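Local coordinates for oxysterol-binding protein homolog 1 (PDB 5H28) that carries sterols and other lipids between membranes through the cytosol, its ankyrin-repeat region targeting it to the nucleus-vacuole junction by interaction with NVJ1, at residues Lys8-Leu13 and Leu45-Gln50; Asn230-Ala235 and Leu246-Glu251. All blocks are in the same frame, centred on the assembly; numbering follows the deposited sequence.

In the fold
Contacts 1 and 2 lie near the two ends of this elongated ankyrin-repeat region of Osh1. Contact 1 comes first along the chain and joins helix 2-15 to helix 44-51; contact 2 follows in series, joining the loop before helix 241-256 to that helix itself. They share no helix, their centres are about 62 Å apart, and they lie on opposite sides of the centre of the chain. One is a buried, apolar helix pair and the other a polar surface contact. They do not touch, the nearest atoms being about 41 Å apart, so each is a local contact within a region of helices and loops without strands, whose ankyrin repeats are required for targeting to the nucleus-vacuole junction.

Contact 1. Residues Lys8-Leu13 and Leu45-Gln50; sequences KLLDAL and LHYAVQ
Leu10 and Leu13 close on the root of Tyr47, the tight part of the contact. Leu10 CD2 lies 3.8 Å from Tyr47 CB and reaches on to the first ring carbons, with Tyr47 CG at 4.0 Å. Leu13 forks: its CD1 also meets Tyr47 CB, at 3.8 Å, while CD2 rests 4.1 Å from Ala48 CB. The small alanine lets the backbones come nearest here, Leu13 CA to Ala48 CA being 6.1 Å. With CG anti to its carbonyl carbon (chi1 -64°), Tyr47 points its ring toward the N-terminal end of helix 2-15, slanting away from it, and contact slackens. There Leu9 CD2 stands 4.2 Å from Tyr47 CD2, approaching the ring obliquely, and the partly exposed tyrosine carries its hydroxyl well beyond the leucines. No hydrogen bond crosses; apolar packing joins the segments, Leu13 CD1 also touching the backbone at Ala48 N, and the segment axes approach to 9.7 Å and cross at -41°. Helix 44-51 belongs to the first predicted ankyrin repeat, with helix 2-15 against it. Leu21 of helix 18-28 touches Leu9 and Leu13, helix 54-64 brings Val56 to Leu13 and Ile57 and Ile60 to Ala48, and helix 89-95 packs on Val49.

Contact 2. Residues Asn230-Ala235 and Leu246-Glu251; sequences NENDTA and LKKLLE
Asn232 receives the ammonium end of Lys248, and this polar meeting is the centre of the contact. Lys248 NZ gives a weak hydrogen bond to Asn232 OD1 over 3.3 Å, and the same nitrogen lies 3.0 Å from Asn232 O. The exact placing of the lysine end is doubtful, because its CE is modelled too close to that carbonyl oxygen. Lys247 NZ stands farther off, 3.9 Å from Asn232 OD1, and adds a second positive charge nearby. The two lysines reach the loop differently. Lys247 runs out fully extended, whereas Lys248 is bent at chi2 (-66°) and again at chi4 (-64°), which turns its end in across the asparagine side chain at about a right angle. Replacing Lys248 with an alanine would probably leave the Asn232 amide oxygen without its weak donor and the asparagine side chain freer to turn. In the fold, the loop of residues 230-235 passes beside the helix that follows it, helix 241-256, late in the ankyrin-repeat region, and lysine side chains span the distance between the two. Just beyond Asn232 the loop makes an Asx turn, Asp233 OD1 accepting from Ala235 N at 3.0 Å, with the N-H coming from above the carboxylate plane, 65° out of it. Farther out, Glu231 and Thr234 both touch Ile244, an earlier residue of the same helix. The lysines project from regular helix, where Glu251 N bonds to Lys247 O at 2.9 Å, and the helix is seated by Leu246 and Leu250, which pack on Val194 of helix 189-196, and by Leu249 on Cys202 of helix 199-207.

Contact 1. Residues Lys8-Leu13 and Leu45-Gln50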
loop_
_atom_site.group_PDB
_atom_site.type_symbol
_atom_site.label_atom_id
_atom_site.label_comp_id
_atom_site.label_asym_id
_atom_site.label_seq_id
_atom_site.Cartn_x
_atom_site.Cartn_y
_atom_site.Cartn_z
ATOM N N LYS A 8 18.643 27.148 -2.041
ATOM C CA LYS A 8 18.641 27.244 -3.497
ATOM C C LYS A 8 17.379 26.612 -4.076
ATOM O O LYS A 8 16.718 27.184 -4.944
ATOM C CB LYS A 8 19.872 26.528 -4.063
ATOM C CG LYS A 8 19.961 26.509 -5.579
ATOM C CD LYS A 8 21.012 25.512 -6.063
ATOM C CE LYS A 8 22.401 25.845 -5.549
ATOM N NZ LYS A 8 22.898 27.135 -6.099
ATOM N N LEU A 9 17.050 25.421 -3.590
ATOM C CA LEU A 9 15.877 24.711 -4.073
ATOM C C LEU A 9 14.589 25.440 -3.715
ATOM O O LEU A 9 13.695 25.586 -4.555
ATOM C CB LEU A 9 15.855 23.289 -3.506
ATOM C CG LEU A 9 14.650 22.428 -3.888
ATOM C CD1 LEU A 9 14.539 22.355 -5.400
ATOM C CD2 LEU A 9 14.801 21.031 -3.293
ATOM N N LEU A 10 14.488 25.901 -2.471
ATOM C CA LEU A 10 13.297 26.618 -2.039
ATOM C C LEU A 10 13.093 27.892 -2.856
ATOM O O LEU A 10 11.961 28.255 -3.173
ATOM C CB LEU A 10 13.394 26.959 -0.548
ATOM C CG LEU A 10 13.096 25.795 0.398
ATOM C CD1 LEU A 10 13.549 26.143 1.809
ATOM C CD2 LEU A 10 11.609 25.483 0.368
ATOM N N ASP A 11 14.188 28.558 -3.213
ATOM C CA ASP A 11 14.103 29.793 -3.986
ATOM C C ASP A 11 13.500 29.517 -5.357
ATOM O O ASP A 11 12.627 30.253 -5.825
ATOM C CB ASP A 11 15.496 30.415 -4.133
ATOM C CG ASP A 11 15.450 31.838 -4.665
ATOM O OD1 ASP A 11 14.736 32.678 -4.078
ATOM O OD2 ASP A 11 16.136 32.122 -5.666
ATOM N N ALA A 12 13.960 28.448 -5.997
ATOM C CA ALA A 12 13.453 28.076 -7.313
ATOM C C ALA A 12 11.989 27.636 -7.227
ATOM O O ALA A 12 11.176 27.974 -8.090
ATOM C CB ALA A 12 14.308 26.957 -7.904
ATOM N N LEU A 13 11.653 26.885 -6.185
ATOM C CA LEU A 13 10.284 26.415 -6.026
ATOM C C LEU A 13 9.312 27.566 -5.802
ATOM O O LEU A 13 8.208 27.563 -6.356
ATOM C CB LEU A 13 10.202 25.407 -4.873
ATOM C CG LEU A 13 10.898 24.061 -5.127
ATOM C CD1 LEU A 13 10.960 23.259 -3.842
ATOM C CD2 LEU A 13 10.155 23.277 -6.201
ATOM N N LEU A 45 9.887 17.088 -2.885
ATOM C CA LEU A 45 8.431 17.079 -2.940
ATOM C C LEU A 45 7.841 17.697 -1.669
ATOM O O LEU A 45 6.815 18.375 -1.730
ATOM C CB LEU A 45 7.900 15.659 -3.154
ATOM C CG LEU A 45 6.391 15.558 -3.404
ATOM C CD1 LEU A 45 5.991 16.466 -4.561
ATOM C CD2 LEU A 45 6.027 14.110 -3.710
ATOM N N HIS A 46 8.487 17.469 -0.525
ATOM C CA HIS A 46 8.019 18.060 0.727
ATOM C C HIS A 46 8.075 19.576 0.596
ATOM O O HIS A 46 7.113 20.280 0.905
ATOM C CB HIS A 46 8.920 17.666 1.905
ATOM C CG HIS A 46 8.669 16.294 2.444
ATOM N ND1 HIS A 46 9.040 15.146 1.777
ATOM C CD2 HIS A 46 8.110 15.887 3.609
ATOM C CE1 HIS A 46 8.722 14.093 2.508
ATOM N NE2 HIS A 46 8.155 14.515 3.626
ATOM N N TYR A 47 9.219 20.078 0.146
ATOM C CA TYR A 47 9.389 21.514 0.006
ATOM C C TYR A 47 8.461 22.111 -1.041
ATOM O O TYR A 47 7.983 23.230 -0.880
ATOM C CB TYR A 47 10.850 21.848 -0.319
ATOM C CG TYR A 47 11.805 21.480 0.797
ATOM C CD1 TYR A 47 11.530 21.833 2.117
ATOM C CD2 TYR A 47 12.978 20.775 0.536
ATOM C CE1 TYR A 47 12.397 21.491 3.151
ATOM C CE2 TYR A 47 13.854 20.427 1.568
ATOM C CZ TYR A 47 13.554 20.789 2.869
ATOM O OH TYR A 47 14.406 20.447 3.897
ATOM N N ALA A 48 8.197 21.367 -2.109
ATOM C CA ALA A 48 7.313 21.864 -3.153
ATOM C C ALA A 48 5.895 21.986 -2.616
ATOM O O ALA A 48 5.196 22.949 -2.918
ATOM C CB ALA A 48 7.342 20.937 -4.351
ATOM N N VAL A 49 5.468 21.008 -1.823
ATOM C CA VAL A 49 4.130 21.049 -1.244
ATOM C C VAL A 49 3.990 22.280 -0.348
ATOM O O VAL A 49 2.907 22.854 -0.229
ATOM C CB VAL A 49 3.841 19.771 -0.418
ATOM C CG1 VAL A 49 2.590 19.956 0.435
ATOM C CG2 VAL A 49 3.665 18.591 -1.351
ATOM N N GLN A 50 5.089 22.702 0.262
ATOM C CA GLN A 50 5.042 23.855 1.145
ATOM C C GLN A 50 5.053 25.216 0.461
ATOM O O GLN A 50 4.448 26.161 0.965
ATOM C CB GLN A 50 6.201 23.805 2.145
ATOM C CG GLN A 50 6.146 22.631 3.096
ATOM C CD GLN A 50 7.137 22.762 4.232
ATOM O OE1 GLN A 50 8.340 22.910 4.012
ATOM N NE2 GLN A 50 6.634 22.705 5.460
#

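Contact 2. Residues Asn230-Ala235 and Leu246-Glu251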
loop_
_atom_site.group_PDB
_atom_site.type_symbol
_atom_site.label_atom_id
_atom_site.label_comp_id
_atom_site.label_asym_id
_atom_site.label_seq_id
_atom_site.Cartn_x
_atom_site.Cartn_y
_atom_site.Cartn_z
ATOM N N ASN A 230 -12.901 -39.188 8.147
ATOM C CA ASN A 230 -12.161 -39.822 9.237
ATOM C C ASN A 230 -10.649 -39.995 9.073
ATOM O O ASN A 230 -9.872 -39.568 9.927
ATOM C CB ASN A 230 -12.770 -41.199 9.531
ATOM C CG ASN A 230 -14.249 -41.129 9.869
ATOM O OD1 ASN A 230 -14.898 -42.158 10.074
ATOM N ND2 ASN A 230 -14.788 -39.919 9.933
ATOM N N GLU A 231 -10.244 -40.625 7.979
ATOM C CA GLU A 231 -8.838 -40.923 7.711
ATOM C C GLU A 231 -7.837 -39.765 7.785
ATOM O O GLU A 231 -8.169 -38.613 7.503
ATOM C CB GLU A 231 -8.729 -41.624 6.356
ATOM C CG GLU A 231 -9.783 -42.717 6.147
ATOM C CD GLU A 231 -9.975 -43.613 7.367
ATOM O OE1 GLU A 231 -8.964 -44.035 7.962
ATOM O OE2 GLU A 231 -11.138 -43.904 7.726
ATOM N N ASN A 232 -6.602 -40.096 8.164
ATOM C CA ASN A 232 -5.525 -39.111 8.294
ATOM C C ASN A 232 -4.356 -39.376 7.349
ATOM O O ASN A 232 -3.380 -38.629 7.338
ATOM C CB ASN A 232 -4.992 -39.090 9.730
ATOM C CG ASN A 232 -6.044 -38.688 10.742
ATOM O OD1 ASN A 232 -6.667 -37.631 10.623
ATOM N ND2 ASN A 232 -6.245 -39.528 11.752
ATOM N N ASP A 233 -4.453 -40.442 6.561
ATOM C CA ASP A 233 -3.398 -40.807 5.620
ATOM C C ASP A 233 -3.970 -41.003 4.219
ATOM O O ASP A 233 -4.980 -41.681 4.047
ATOM C CB ASP A 233 -2.700 -42.081 6.115
ATOM C CG ASP A 233 -1.910 -42.790 5.032
ATOM O OD1 ASP A 233 -1.165 -42.129 4.287
ATOM O OD2 ASP A 233 -2.028 -44.030 4.938
ATOM N N THR A 234 -3.324 -40.403 3.222
ATOM C CA THR A 234 -3.789 -40.506 1.843
ATOM C C THR A 234 -3.626 -41.893 1.220
ATOM O O THR A 234 -4.306 -42.217 0.247
ATOM C CB THR A 234 -3.081 -39.472 0.930
ATOM O OG1 THR A 234 -1.663 -39.676 0.972
ATOM C CG2 THR A 234 -3.403 -38.055 1.385
ATOM N N ALA A 235 -2.737 -42.713 1.774
ATOM C CA ALA A 235 -2.511 -44.057 1.236
ATOM C C ALA A 235 -3.790 -44.894 1.204
ATOM O O ALA A 235 -4.417 -45.126 2.235
ATOM C CB ALA A 235 -1.438 -44.774 2.051
ATOM N N LEU A 246 -6.114 -31.212 2.652
ATOM C CA LEU A 246 -6.614 -29.941 3.151
ATOM C C LEU A 246 -6.656 -29.912 4.682
ATOM O O LEU A 246 -6.290 -28.913 5.306
ATOM C CB LEU A 246 -8.006 -29.682 2.570
ATOM C CG LEU A 246 -8.577 -28.274 2.710
ATOM C CD1 LEU A 246 -7.582 -27.258 2.173
ATOM C CD2 LEU A 246 -9.893 -28.185 1.953
ATOM N N LYS A 247 -7.106 -31.008 5.283
ATOM C CA LYS A 247 -7.177 -31.099 6.737
ATOM C C LYS A 247 -5.770 -31.018 7.320
ATOM O O LYS A 247 -5.526 -30.281 8.279
ATOM C CB LYS A 247 -7.842 -32.415 7.150
ATOM C CG LYS A 247 -8.001 -32.595 8.652
ATOM C CD LYS A 247 -8.743 -33.881 8.973
ATOM C CE LYS A 247 -8.964 -34.041 10.469
ATOM N NZ LYS A 247 -9.724 -35.282 10.793
ATOM N N LYS A 248 -4.844 -31.771 6.734
ATOM C CA LYS A 248 -3.460 -31.777 7.192
ATOM C C LYS A 248 -2.827 -30.393 7.062
ATOM O O LYS A 248 -2.088 -29.958 7.945
ATOM C CB LYS A 248 -2.648 -32.800 6.393
ATOM C CG LYS A 248 -3.025 -34.243 6.684
ATOM C CD LYS A 248 -2.672 -34.609 8.118
ATOM C CE LYS A 248 -3.136 -36.009 8.474
ATOM N NZ LYS A 248 -4.620 -36.127 8.442
ATOM N N LEU A 249 -3.116 -29.711 5.958
ATOM C CA LEU A 249 -2.581 -28.372 5.717
ATOM C C LEU A 249 -3.039 -27.394 6.794
ATOM O O LEU A 249 -2.236 -26.659 7.368
ATOM C CB LEU A 249 -3.034 -27.856 4.348
ATOM C CG LEU A 249 -2.805 -26.363 4.088
ATOM C CD1 LEU A 249 -1.315 -26.061 4.067
ATOM C CD2 LEU A 249 -3.446 -25.971 2.768
ATOM N N LEU A 250 -4.335 -27.387 7.066
ATOM C CA LEU A 250 -4.878 -26.481 8.065
ATOM C C LEU A 250 -4.430 -26.826 9.483
ATOM O O LEU A 250 -4.257 -25.934 10.312
ATOM C CB LEU A 250 -6.404 -26.452 7.962
ATOM C CG LEU A 250 -6.881 -25.858 6.632
ATOM C CD1 LEU A 250 -8.375 -26.061 6.472
ATOM C CD2 LEU A 250 -6.530 -24.375 6.581
ATOM N N GLU A 251 -4.235 -28.110 9.768
ATOM C CA GLU A 251 -3.781 -28.509 11.098
ATOM C C GLU A 251 -2.354 -28.020 11.309
ATOM O O GLU A 251 -2.009 -27.514 12.380
ATOM C CB GLU A 251 -3.866 -30.030 11.260
ATOM C CG GLU A 251 -5.292 -30.526 11.439
ATOM C CD GLU A 251 -5.414 -32.037 11.435
ATOM O OE1 GLU A 251 -6.520 -32.536 11.735
ATOM O OE2 GLU A 251 -4.417 -32.726 11.127
#